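Local coordinates for protein flavohemoglobin (PDB 6O0A) that probably detoxifies nitric oxide at its heme, using electrons from NAD(P)H that pass through bound FAD, at residues H106-L111 and P221-L226; G110-E115 and N168-K173; A172-V177 and T197-G202; M189-A194 and L259-P264. One frame throughout, in Å; residues are numbered along the deposited sequence. Where two conformers were deposited one is given.

Contact 1 (H106-L111 and P221-L226); sequences HASLGL and PRQFTL. With FAD (flavin-adenine dinucleotide), chain B.
L109 and P221 meet where the proximal heme helix of the globin domain, 96-108, comes up against the R-x-[YF]-[ST] FAD-binding motif, a signature of the ferredoxin reductase-like family. That motif is R222 to T225, on strand 219-225. The contact is apolar: L109 CD2 lies 3.5 Å from P221 CG, and the two side chains cross at about a right angle. L109 CG stands anti to its carbonyl carbon; chi1 -62° and chi2 162° together bring CD2 to the proline. The same methyl is 3.9 Å from Q223 NE2. S108 OG and Q223 NE2 both hydrogen-bond to S209 OG, so one serine joins the two segments. H106, one turn back, is the iron ligand through NE2, and its ND1 bonds to E158.

On the flavin side, the R222 guanidinium grips the pyrophosphate. NE donates to FAD O2P at 2.8 Å and NH2 to FAD O1A at 3.0 Å. NH1 turns back to P221 O, also 3.0 Å, with a nearly straight bond of 165°, and this third bond holds the group in place. Q223 O accepts from the ribityl hydroxyl FAD O2' at 2.6 Å. The F224 ring has FAD C2 at its edge, in plane. The T225 backbone N reaches two isoalloxazine atoms: FAD N5 at 3.2 Å and FAD O4 at 3.3 Å.

Contact 2 (G110-E115 and N168-K173); sequences GLQPDE and NIVRAK. With HEM (protoporphyrin IX containing Fe), chain C.
G110 and V170 bring their backbones together, with CA atoms 4.9 Å apart. G110 has positive phi (76°) and ends helix 96-108 in a Schellman motif, with bonds from L111 N to H106 O and from G110 N to A107 O. A type I turn then runs from Q112 to E115, closed by E115 N to Q112 O at 3.0 Å. The other segment, 168-173, is a loop that runs into strand 171-181.

V170 points its CB at the glycine, and its CG1 touches G110 CA at 3.5 Å. Q112 bends at chi2 and folds back over the same spot. Its NE2 packs 3.8 Å from V170 CG1 and donates to G110 O at 2.9 Å, from well above the carbonyl plane. The contact thus sets the turn after the proximal heme helix against the connection from the last globin helix, 137-163, to the first strand of the FAD-binding barrel.

Away from V170, L111 and E115 face the heme. L111 CD1 lies 3.3 Å from HEM CAC, a vinyl carbon, and E115 CB is 3.5 Å from HEM CBC of the same vinyl. The E115 carboxylate is held by a salt bridge to R54 and a hydrogen bond to T118.

Contact 3 (A172-V177 and T197-G202); sequences AKFKLV and TAMTPG
T197 lies in the loop between strands 186-193 and 207-213, beside the start of strand 171-181, the first strand of the antiparallel FAD-binding barrel. It turns its CB toward A172. The two CB atoms are 3.8 Å apart, and A172 CB sits between the two branches, with T197 OG1 and T197 CG2 each 3.9 Å from it. With CG2 anti to the backbone N and OG1 beside that N, both branches can meet the one methyl. The backbone N of T197 is tied to D195, whose carboxylate also bonds to K173 N, so this aspartate links loop and strand.

M199 supplies the second touch. Its CG, anti to the carbonyl carbon (chi1 -68°), lies 4.1 Å from F174 CZ, the far end of the ring. The side chains of M199 and F174 approach each other at an oblique angle. The sulfur makes a Met-aromatic contact: M199 SD is 5.4 Å from the centroid of the F174 ring, at its edge, 77° off the normal. The F174 ring also has A172 O at its edge, in plane. P193 and R234 touch both M199 and F174, which makes a small cluster here.

T200 carries the loop onward. Its OG1 bonds to Q165 OE1 and to A166 N, in the connection between the two domains.

Contact 4 (M189-A194 and L259-P264); sequences MVFEPA and LDISNP
The F191 ring takes two aliphatic ends from the other strand. I261 CD1 makes an off-centre CH-pi contact, 4.2 Å from the F191 ring centroid and 28° off the normal. It sits toward the root of the ring, 3.8 Å from F191 CG and also 3.8 Å from F191 CB. L259 meets a different part of the ring: its CD1 is 4.2 Å from F191 CE2. I261 holds CG1 anti to its carbonyl carbon; chi1 -56° and an extended chi2 point CD1 at the phenylalanine.

Strands 186-193 and 258-262 are not neighbours. They flank strand 171-181 in the antiparallel FAD-binding barrel, and F191 and L259 have CA atoms 8.9 Å apart. The side chains reach over the intervening strand on the same face of the sheet, in a buried layer. I210 touches both F191 and L259 from strand 207-213, and I236 adds to the packing around F191 from strand 234-239. F174 of the strand between them packs on I261.

Past I261 the chain turns polar. S262 OG donates to N263 O at 2.8 Å, tilted 34° from the carbonyl plane.

All four contacts reach the six-stranded antiparallel sheet of the FAD-binding domain. Contacts 1 and 2 start from the end of helix 96-108 and the loop after it, share G110 and L111, and lie with centres 10 Å apart. Contacts 2 and 3 share A172 and K173 on strand 171-181. Contact 3 is nested within the loop that contact 1 closes. Contacts 3 and 4 are closest, with centres 4 Å apart, and their segments alternate along the chain. Contact 4 touches contact 1 through S108 and S262. Contacts 1 and 2 join the heme side to the FAD-binding domain, and contacts 3 and 4 pack within that domain.

Contact 1 (H106-L111 and P221-L226)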
# COMPACT_ATOMS: atom_id res chain seq x y z
N HIS A 106 -5.74 -4.85 5.08
CA HIS A 106 -6.73 -5.85 5.49
C HIS A 106 -8.14 -5.29 5.44
O HIS A 106 -9.08 -5.97 5.00
CB HIS A 106 -6.44 -6.31 6.91
CG HIS A 106 -5.33 -7.30 6.99
ND1 HIS A 106 -4.82 -7.74 8.19
CD2 HIS A 106 -4.64 -7.95 6.02
CE1 HIS A 106 -3.86 -8.62 7.96
NE2 HIS A 106 -3.73 -8.75 6.65
N ALA A 107 -8.33 -4.07 5.94
CA ALA A 107 -9.65 -3.46 5.94
C ALA A 107 -10.13 -3.22 4.51
O ALA A 107 -11.29 -3.48 4.19
CB ALA A 107 -9.63 -2.15 6.73
N SER A 108 -9.23 -2.74 3.64
CA SER A 108 -9.55 -2.59 2.22
C SER A 108 -10.10 -3.89 1.64
O SER A 108 -11.06 -3.88 0.87
CB SER A 108 -8.29 -2.17 1.46
OG SER A 108 -8.58 -1.91 0.11
N LEU A 109 -9.49 -5.01 2.01
CA LEU A 109 -9.88 -6.34 1.54
C LEU A 109 -11.02 -6.95 2.35
O LEU A 109 -11.49 -8.05 2.03
CB LEU A 109 -8.64 -7.25 1.56
CG LEU A 109 -7.52 -6.77 0.63
CD1 LEU A 109 -6.18 -7.40 0.97
CD2 LEU A 109 -7.90 -6.99 -0.81
N GLY A 110 -11.49 -6.25 3.39
CA GLY A 110 -12.64 -6.71 4.14
C GLY A 110 -12.37 -7.86 5.09
O GLY A 110 -13.29 -8.60 5.43
N LEU A 111 -11.12 -8.00 5.53
CA LEU A 111 -10.74 -9.14 6.36
C LEU A 111 -11.51 -9.16 7.68
O LEU A 111 -11.55 -8.17 8.41
CB LEU A 111 -9.24 -9.10 6.64
CG LEU A 111 -8.73 -10.22 7.54
CD1 LEU A 111 -9.03 -11.58 6.91
CD2 LEU A 111 -7.24 -10.07 7.83
N PRO A 221 -8.83 -8.57 -6.29
CA PRO A 221 -8.69 -7.14 -5.99
C PRO A 221 -7.32 -6.57 -6.34
O PRO A 221 -6.32 -7.30 -6.27
CB PRO A 221 -8.91 -7.10 -4.47
CG PRO A 221 -8.25 -8.37 -4.02
CD PRO A 221 -8.56 -9.41 -5.11
N ARG A 222 -7.26 -5.29 -6.72
CA ARG A 222 -6.02 -4.52 -6.75
C ARG A 222 -6.31 -3.15 -6.14
O ARG A 222 -7.44 -2.67 -6.21
CB ARG A 222 -5.48 -4.35 -8.17
CG ARG A 222 -5.19 -5.66 -8.94
CD ARG A 222 -4.06 -6.44 -8.28
NE ARG A 222 -3.57 -7.56 -9.10
CZ ARG A 222 -3.86 -8.84 -8.90
NH1 ARG A 222 -4.66 -9.22 -7.91
NH2 ARG A 222 -3.34 -9.77 -9.69
N GLN A 223 -5.28 -2.52 -5.58
CA GLN A 223 -5.41 -1.20 -4.96
C GLN A 223 -5.00 -0.08 -5.91
O GLN A 223 -4.02 -0.21 -6.65
CB GLN A 223 -4.58 -1.10 -3.69
CG GLN A 223 -5.05 -2.03 -2.57
CD GLN A 223 -4.62 -3.47 -2.81
OE1 GLN A 223 -3.45 -3.74 -3.07
NE2 GLN A 223 -5.57 -4.41 -2.68
N PHE A 224 -5.76 1.02 -5.88
CA PHE A 224 -5.39 2.22 -6.63
C PHE A 224 -5.67 3.46 -5.80
O PHE A 224 -6.68 3.54 -5.09
CB PHE A 224 -6.12 2.29 -7.97
CG PHE A 224 -5.83 1.11 -8.85
CD1 PHE A 224 -4.65 1.04 -9.57
CD2 PHE A 224 -6.72 0.05 -8.92
CE1 PHE A 224 -4.37 -0.07 -10.36
CE2 PHE A 224 -6.45 -1.06 -9.70
CZ PHE A 224 -5.27 -1.12 -10.42
N THR A 225 -4.77 4.43 -5.89
CA THR A 225 -4.90 5.69 -5.16
C THR A 225 -6.05 6.53 -5.70
O THR A 225 -6.21 6.71 -6.91
CB THR A 225 -3.58 6.45 -5.28
OG1 THR A 225 -2.52 5.64 -4.76
CG2 THR A 225 -3.65 7.77 -4.49
N LEU A 226 -6.85 7.07 -4.78
CA LEU A 226 -7.96 7.94 -5.17
C LEU A 226 -7.45 9.28 -5.69
O LEU A 226 -6.52 9.87 -5.14
CB LEU A 226 -8.88 8.17 -3.98
CG LEU A 226 -9.67 6.91 -3.63
CD1 LEU A 226 -10.49 7.15 -2.36
CD2 LEU A 226 -10.57 6.55 -4.81
PA FAD B . -0.11 -8.40 -10.92
O1A FAD B . -0.92 -9.49 -11.51
O2A FAD B . -0.39 -8.10 -9.47
O5B FAD B . 1.44 -8.72 -11.09
C5B FAD B . 2.42 -7.91 -10.42
C4B FAD B . 3.76 -8.52 -10.75
O4B FAD B . 3.78 -9.89 -10.29
C3B FAD B . 4.09 -8.61 -12.23
O3B FAD B . 4.66 -7.41 -12.73
C2B FAD B . 5.10 -9.76 -12.26
O2B FAD B . 6.42 -9.31 -11.94
C1B FAD B . 4.59 -10.68 -11.14
N9A FAD B . 3.80 -11.80 -11.63
C8A FAD B . 2.53 -11.75 -12.15
N7A FAD B . 2.08 -12.91 -12.58
C5A FAD B . 3.13 -13.78 -12.33
C6A FAD B . 3.31 -15.14 -12.62
N6A FAD B . 2.39 -15.90 -13.22
N1A FAD B . 4.49 -15.70 -12.28
C2A FAD B . 5.42 -14.95 -11.68
N3A FAD B . 5.37 -13.65 -11.37
C4A FAD B . 4.19 -13.12 -11.73
N1 FAD B . -1.17 1.19 -9.66
C2 FAD B . -1.54 2.15 -10.55
O2 FAD B . -1.43 1.99 -11.78
N3 FAD B . -2.06 3.36 -10.08
C4 FAD B . -2.25 3.69 -8.75
O4 FAD B . -2.74 4.78 -8.44
C4X FAD B . -1.86 2.66 -7.82
N5 FAD B . -2.01 2.90 -6.54
C5X FAD B . -1.63 1.90 -5.65
C6 FAD B . -1.77 2.14 -4.28
C7 FAD B . -1.41 1.18 -3.34
C7M FAD B . -1.54 1.48 -1.87
C8 FAD B . -0.93 -0.07 -3.78
C8M FAD B . -0.57 -1.15 -2.80
C9 FAD B . -0.78 -0.30 -5.14
C9A FAD B . -1.11 0.67 -6.08
N10 FAD B . -0.96 0.46 -7.46
C10 FAD B . -1.32 1.44 -8.36
C1' FAD B . -0.50 -0.84 -7.98
C2' FAD B . -1.65 -1.81 -8.24
O2' FAD B . -2.31 -2.10 -7.00
C3' FAD B . -1.19 -3.10 -8.90
O3' FAD B . -0.13 -3.67 -8.14
C4' FAD B . -0.71 -2.91 -10.34
O4' FAD B . -1.71 -2.19 -11.07
C5' FAD B . -0.37 -4.21 -11.03
O5' FAD B . -1.56 -5.04 -11.06
P FAD B . -1.59 -6.25 -12.10
O1P FAD B . -1.58 -5.85 -13.53
O2P FAD B . -2.80 -7.08 -11.74
O3P FAD B . -0.27 -7.08 -11.79

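Contact 2 (G110-E115 and N168-K173)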
# COMPACT_ATOMS: atom_id res chain seq x y z
N GLY A 110 -11.49 -6.25 3.39
CA GLY A 110 -12.64 -6.71 4.14
C GLY A 110 -12.37 -7.86 5.09
O GLY A 110 -13.29 -8.60 5.43
N LEU A 111 -11.12 -8.00 5.53
CA LEU A 111 -10.74 -9.14 6.36
C LEU A 111 -11.51 -9.16 7.68
O LEU A 111 -11.55 -8.17 8.41
CB LEU A 111 -9.24 -9.10 6.64
CG LEU A 111 -8.73 -10.22 7.54
CD1 LEU A 111 -9.03 -11.58 6.91
CD2 LEU A 111 -7.24 -10.07 7.83
N GLN A 112 -12.10 -10.32 8.00
CA GLN A 112 -12.87 -10.45 9.22
C GLN A 112 -12.10 -11.24 10.28
O GLN A 112 -11.30 -12.12 9.95
CB GLN A 112 -14.21 -11.12 8.92
CG GLN A 112 -15.04 -10.33 7.90
CD GLN A 112 -15.42 -8.95 8.42
OE1 GLN A 112 -15.95 -8.81 9.52
NE2 GLN A 112 -15.13 -7.91 7.63
N PRO A 113 -12.32 -10.92 11.56
CA PRO A 113 -11.42 -11.45 12.60
C PRO A 113 -11.36 -12.96 12.68
O PRO A 113 -10.31 -13.51 13.04
CB PRO A 113 -12.00 -10.85 13.89
CG PRO A 113 -12.79 -9.69 13.48
CD PRO A 113 -13.30 -9.97 12.09
N ASP A 114 -12.44 -13.67 12.34
CA ASP A 114 -12.43 -15.13 12.42
C ASP A 114 -11.38 -15.76 11.52
O ASP A 114 -10.93 -16.88 11.79
CB ASP A 114 -13.81 -15.70 12.07
CG ASP A 114 -14.83 -15.50 13.17
OD1 ASP A 114 -14.44 -15.02 14.26
OD2 ASP A 114 -16.01 -15.84 12.95
N GLU A 115 -10.98 -15.07 10.45
CA GLU A 115 -10.03 -15.69 9.54
C GLU A 115 -8.62 -15.76 10.10
O GLU A 115 -7.78 -16.46 9.54
CB GLU A 115 -10.03 -14.98 8.18
CG GLU A 115 -11.40 -14.99 7.49
CD GLU A 115 -11.83 -16.36 6.99
OE1 GLU A 115 -11.13 -17.37 7.23
OE2 GLU A 115 -12.88 -16.43 6.32
N ASN A 168 -21.92 -0.52 6.21
CA ASN A 168 -21.63 -1.75 6.93
C ASN A 168 -21.21 -2.88 5.99
O ASN A 168 -21.41 -4.05 6.30
CB ASN A 168 -22.83 -2.18 7.77
CG ASN A 168 -24.03 -2.54 6.91
OD1 ASN A 168 -24.08 -2.23 5.72
ND2 ASN A 168 -25.01 -3.21 7.52
N ILE A 169 -20.64 -2.54 4.84
CA ILE A 169 -20.21 -3.54 3.87
C ILE A 169 -18.69 -3.45 3.73
O ILE A 169 -18.06 -2.56 4.30
CB ILE A 169 -20.93 -3.40 2.52
CG1 ILE A 169 -20.91 -1.97 1.98
CG2 ILE A 169 -22.39 -3.86 2.69
CD1 ILE A 169 -19.57 -1.46 1.42
N VAL A 170 -18.11 -4.39 2.98
CA VAL A 170 -16.69 -4.30 2.67
C VAL A 170 -16.43 -3.91 1.22
O VAL A 170 -15.33 -3.43 0.92
CB VAL A 170 -15.92 -5.60 3.02
CG1 VAL A 170 -15.96 -5.82 4.54
CG2 VAL A 170 -16.48 -6.79 2.29
N ARG A 171 -17.40 -4.10 0.32
CA ARG A 171 -17.30 -3.55 -1.03
C ARG A 171 -18.71 -3.39 -1.58
O ARG A 171 -19.66 -4.04 -1.12
CB ARG A 171 -16.45 -4.44 -1.94
CG ARG A 171 -16.82 -5.90 -1.94
CD ARG A 171 -15.78 -6.68 -2.73
NE ARG A 171 -16.01 -8.12 -2.74
CZ ARG A 171 -15.44 -8.97 -1.88
NH1 ARG A 171 -15.70 -10.26 -1.97
NH2 ARG A 171 -14.62 -8.52 -0.94
N ALA A 172 -18.84 -2.48 -2.54
CA ALA A 172 -20.15 -2.13 -3.10
C ALA A 172 -20.01 -1.93 -4.60
O ALA A 172 -18.92 -1.69 -5.11
CB ALA A 172 -20.73 -0.87 -2.44
N LYS A 173 -21.14 -2.01 -5.30
CA LYS A 173 -21.13 -1.99 -6.76
C LYS A 173 -21.01 -0.56 -7.28
O LYS A 173 -21.73 0.33 -6.82
CB LYS A 173 -22.40 -2.64 -7.31
CG LYS A 173 -22.26 -3.16 -8.74
CD LYS A 173 -21.30 -4.35 -8.82
CE LYS A 173 -21.97 -5.65 -8.42
NZ LYS A 173 -21.07 -6.82 -8.65
CHA HEM C . -1.39 -8.77 3.06
CHB HEM C . 0.44 -9.84 7.45
CHC HEM C . -3.57 -12.36 8.50
CHD HEM C . -5.08 -11.83 3.92
C1A HEM C . -0.56 -8.82 4.16
C2A HEM C . 0.73 -8.17 4.29
C3A HEM C . 1.23 -8.46 5.50
C4A HEM C . 0.29 -9.33 6.18
CMA HEM C . 2.58 -8.00 6.08
CAA HEM C . 1.38 -7.27 3.22
CBA HEM C . 0.87 -5.86 3.52
CGA HEM C . 1.37 -4.90 2.47
O1A HEM C . 1.22 -5.19 1.26
O2A HEM C . 1.93 -3.84 2.85
C1B HEM C . -0.48 -10.61 8.12
C2B HEM C . -0.34 -11.13 9.47
C3B HEM C . -1.45 -11.84 9.76
C4B HEM C . -2.33 -11.77 8.61
CMB HEM C . 0.90 -10.88 10.34
CAB HEM C . -1.82 -12.59 11.06
CBB HEM C . -1.22 -12.42 12.25
C1C HEM C . -4.30 -12.46 7.33
C2C HEM C . -5.51 -13.23 7.17
C3C HEM C . -5.94 -13.09 5.91
C4C HEM C . -4.99 -12.23 5.23
CMC HEM C . -6.15 -14.03 8.33
CAC HEM C . -7.16 -13.72 5.19
CBC HEM C . -7.68 -14.91 5.55
C1D HEM C . -4.21 -10.95 3.30
C2D HEM C . -4.31 -10.52 1.92
C3D HEM C . -3.30 -9.69 1.67
C4D HEM C . -2.52 -9.55 2.88
CMD HEM C . -5.42 -10.99 0.94
CAD HEM C . -3.03 -9.00 0.32
CBD HEM C . -1.80 -9.65 -0.30
CGD HEM C . -2.14 -10.96 -0.97
O1D HEM C . -3.12 -11.01 -1.77
O2D HEM C . -1.41 -11.96 -0.73
NA HEM C . -0.80 -9.52 5.33
NB HEM C . -1.70 -11.03 7.63
NC HEM C . -4.01 -11.85 6.13
ND HEM C . -3.11 -10.33 3.86
FE HEM C . -2.53 -10.46 5.84

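Contact 3 (A172-V177 and T197-G202)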
# COMPACT_ATOMS: atom_id res chain seq x y z
N ALA A 172 -18.84 -2.48 -2.54
CA ALA A 172 -20.15 -2.13 -3.10
C ALA A 172 -20.01 -1.93 -4.60
O ALA A 172 -18.92 -1.69 -5.11
CB ALA A 172 -20.73 -0.87 -2.44
N LYS A 173 -21.14 -2.01 -5.30
CA LYS A 173 -21.13 -1.99 -6.76
C LYS A 173 -21.01 -0.56 -7.28
O LYS A 173 -21.73 0.33 -6.82
CB LYS A 173 -22.40 -2.64 -7.31
CG LYS A 173 -22.26 -3.16 -8.74
CD LYS A 173 -21.30 -4.35 -8.82
CE LYS A 173 -21.97 -5.65 -8.42
NZ LYS A 173 -21.07 -6.82 -8.65
N PHE A 174 -20.10 -0.36 -8.23
CA PHE A 174 -19.92 0.92 -8.91
C PHE A 174 -20.02 0.74 -10.41
O PHE A 174 -19.74 -0.34 -10.95
CB PHE A 174 -18.55 1.55 -8.57
CG PHE A 174 -18.52 2.26 -7.24
CD1 PHE A 174 -18.57 1.54 -6.06
CD2 PHE A 174 -18.45 3.64 -7.18
CE1 PHE A 174 -18.56 2.18 -4.82
CE2 PHE A 174 -18.43 4.30 -5.94
CZ PHE A 174 -18.48 3.56 -4.76
N LYS A 175 -20.41 1.81 -11.09
CA LYS A 175 -20.50 1.83 -12.54
C LYS A 175 -19.39 2.73 -13.10
O LYS A 175 -19.12 3.81 -12.57
CB LYS A 175 -21.88 2.33 -12.99
CG LYS A 175 -22.04 2.56 -14.49
CD LYS A 175 -23.09 3.63 -14.76
CE LYS A 175 -24.28 3.08 -15.51
NZ LYS A 175 -25.24 4.17 -15.88
N LEU A 176 -18.76 2.27 -14.17
CA LEU A 176 -17.75 3.08 -14.85
C LEU A 176 -18.46 4.13 -15.70
O LEU A 176 -19.18 3.79 -16.65
CB LEU A 176 -16.84 2.17 -15.69
CG LEU A 176 -15.78 2.91 -16.51
CD1 LEU A 176 -14.82 3.73 -15.61
CD2 LEU A 176 -14.98 1.93 -17.38
N VAL A 177 -18.29 5.41 -15.36
CA VAL A 177 -18.99 6.48 -16.07
C VAL A 177 -18.09 7.27 -17.00
O VAL A 177 -18.61 7.94 -17.91
CB VAL A 177 -19.72 7.43 -15.09
CG1 VAL A 177 -20.75 6.66 -14.25
CG2 VAL A 177 -18.72 8.18 -14.20
N THR A 197 -25.43 1.96 -1.43
CA THR A 197 -24.50 2.01 -0.30
C THR A 197 -23.89 3.40 -0.16
O THR A 197 -23.37 3.95 -1.13
CB THR A 197 -23.39 0.97 -0.49
OG1 THR A 197 -23.95 -0.35 -0.39
CG2 THR A 197 -22.31 1.13 0.56
N ALA A 198 -23.94 3.96 1.04
CA ALA A 198 -23.35 5.28 1.28
C ALA A 198 -21.83 5.20 1.19
O ALA A 198 -21.21 4.23 1.64
CB ALA A 198 -23.77 5.80 2.66
N MET A 199 -21.21 6.23 0.59
CA MET A 199 -19.77 6.29 0.43
C MET A 199 -19.11 6.92 1.66
O MET A 199 -19.57 7.95 2.16
CB MET A 199 -19.39 7.11 -0.81
CG MET A 199 -19.77 6.44 -2.13
SD MET A 199 -19.54 7.57 -3.51
CE MET A 199 -17.78 7.91 -3.38
N THR A 200 -18.05 6.27 2.14
CA THR A 200 -17.18 6.90 3.13
C THR A 200 -16.33 7.97 2.45
O THR A 200 -15.76 7.70 1.39
CB THR A 200 -16.26 5.85 3.77
OG1 THR A 200 -17.06 4.83 4.38
CG2 THR A 200 -15.39 6.49 4.83
N PRO A 201 -16.24 9.17 3.01
CA PRO A 201 -15.36 10.19 2.43
C PRO A 201 -13.91 9.75 2.48
O PRO A 201 -13.42 9.31 3.52
CB PRO A 201 -15.61 11.43 3.30
CG PRO A 201 -16.94 11.19 3.93
CD PRO A 201 -17.03 9.70 4.14
N GLY A 202 -13.23 9.86 1.35
CA GLY A 202 -11.82 9.54 1.31
C GLY A 202 -10.96 10.70 1.77
O GLY A 202 -11.35 11.87 1.72

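Contact 4 (M189-A194 and L259-P264)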
# COMPACT_ATOMS: atom_id res chain seq x y z
N MET A 189 -9.96 6.62 -14.90
CA MET A 189 -11.29 6.01 -14.81
C MET A 189 -12.10 6.65 -13.68
O MET A 189 -11.59 6.80 -12.57
CB MET A 189 -11.15 4.51 -14.57
CG MET A 189 -10.28 3.86 -15.64
SD MET A 189 -10.06 2.08 -15.36
CE MET A 189 -11.71 1.50 -15.75
N VAL A 190 -13.35 7.01 -13.96
CA VAL A 190 -14.24 7.59 -12.96
C VAL A 190 -15.43 6.66 -12.76
O VAL A 190 -16.11 6.30 -13.72
CB VAL A 190 -14.74 8.99 -13.37
CG1 VAL A 190 -15.69 9.54 -12.29
CG2 VAL A 190 -13.55 9.95 -13.61
N PHE A 191 -15.69 6.29 -11.49
CA PHE A 191 -16.77 5.39 -11.11
C PHE A 191 -17.79 6.11 -10.23
O PHE A 191 -17.44 6.99 -9.44
CB PHE A 191 -16.24 4.17 -10.33
CG PHE A 191 -15.34 3.26 -11.13
CD1 PHE A 191 -13.98 3.50 -11.22
CD2 PHE A 191 -15.86 2.14 -11.75
CE1 PHE A 191 -13.15 2.64 -11.94
CE2 PHE A 191 -15.04 1.27 -12.47
CZ PHE A 191 -13.69 1.53 -12.57
N GLU A 192 -19.05 5.71 -10.33
CA GLU A 192 -20.09 6.20 -9.43
C GLU A 192 -20.88 5.02 -8.88
O GLU A 192 -20.91 3.95 -9.49
CB GLU A 192 -21.04 7.17 -10.16
CG GLU A 192 -20.35 8.51 -10.43
CD GLU A 192 -21.22 9.47 -11.21
OE1 GLU A 192 -22.39 9.14 -11.46
OE2 GLU A 192 -20.72 10.55 -11.57
N PRO A 193 -21.49 5.18 -7.71
CA PRO A 193 -22.22 4.04 -7.12
C PRO A 193 -23.30 3.52 -8.05
O PRO A 193 -24.01 4.29 -8.71
CB PRO A 193 -22.82 4.62 -5.83
CG PRO A 193 -21.93 5.73 -5.47
CD PRO A 193 -21.43 6.32 -6.78
N ALA A 194 -23.43 2.20 -8.09
CA ALA A 194 -24.48 1.51 -8.81
C ALA A 194 -25.41 0.77 -7.87
O ALA A 194 -26.24 -0.02 -8.31
CB ALA A 194 -23.88 0.53 -9.84
N LEU A 259 -18.34 -2.85 -11.46
CA LEU A 259 -17.28 -3.47 -10.67
C LEU A 259 -17.51 -3.14 -9.21
O LEU A 259 -18.09 -2.10 -8.88
CB LEU A 259 -15.87 -2.97 -11.10
CG LEU A 259 -15.40 -3.29 -12.52
CD1 LEU A 259 -13.96 -2.83 -12.72
CD2 LEU A 259 -15.51 -4.78 -12.78
N ASP A 260 -17.03 -4.01 -8.32
CA ASP A 260 -17.12 -3.74 -6.89
C ASP A 260 -15.91 -2.92 -6.44
O ASP A 260 -14.78 -3.16 -6.89
CB ASP A 260 -17.20 -5.05 -6.10
CG ASP A 260 -18.63 -5.63 -6.04
OD1 ASP A 260 -19.61 -4.86 -6.14
OD2 ASP A 260 -18.77 -6.85 -5.88
N ILE A 261 -16.14 -1.96 -5.54
CA ILE A 261 -15.08 -1.13 -4.98
C ILE A 261 -15.18 -1.14 -3.46
O ILE A 261 -16.28 -1.02 -2.90
CB ILE A 261 -15.14 0.32 -5.50
CG1 ILE A 261 -15.10 0.33 -7.03
CG2 ILE A 261 -13.97 1.14 -4.91
CD1 ILE A 261 -14.95 1.72 -7.67
N SER A 262 -14.04 -1.29 -2.80
CA SER A 262 -13.99 -1.33 -1.35
C SER A 262 -14.21 0.06 -0.76
O SER A 262 -14.32 1.07 -1.47
CB SER A 262 -12.65 -1.87 -0.87
OG SER A 262 -11.63 -0.88 -1.03
N ASN A 263 -14.23 0.11 0.56
CA ASN A 263 -14.16 1.37 1.27
C ASN A 263 -12.73 1.90 1.21
O ASN A 263 -11.79 1.14 0.97
CB ASN A 263 -14.64 1.16 2.70
CG ASN A 263 -16.15 0.94 2.77
OD1 ASN A 263 -16.89 1.45 1.92
ND2 ASN A 263 -16.61 0.19 3.76
N PRO A 264 -12.55 3.21 1.37
CA PRO A 264 -11.21 3.80 1.22
C PRO A 264 -10.39 3.67 2.50
O PRO A 264 -10.91 3.82 3.61
CB PRO A 264 -11.52 5.27 0.91
CG PRO A 264 -12.77 5.54 1.72
CD PRO A 264 -13.57 4.23 1.67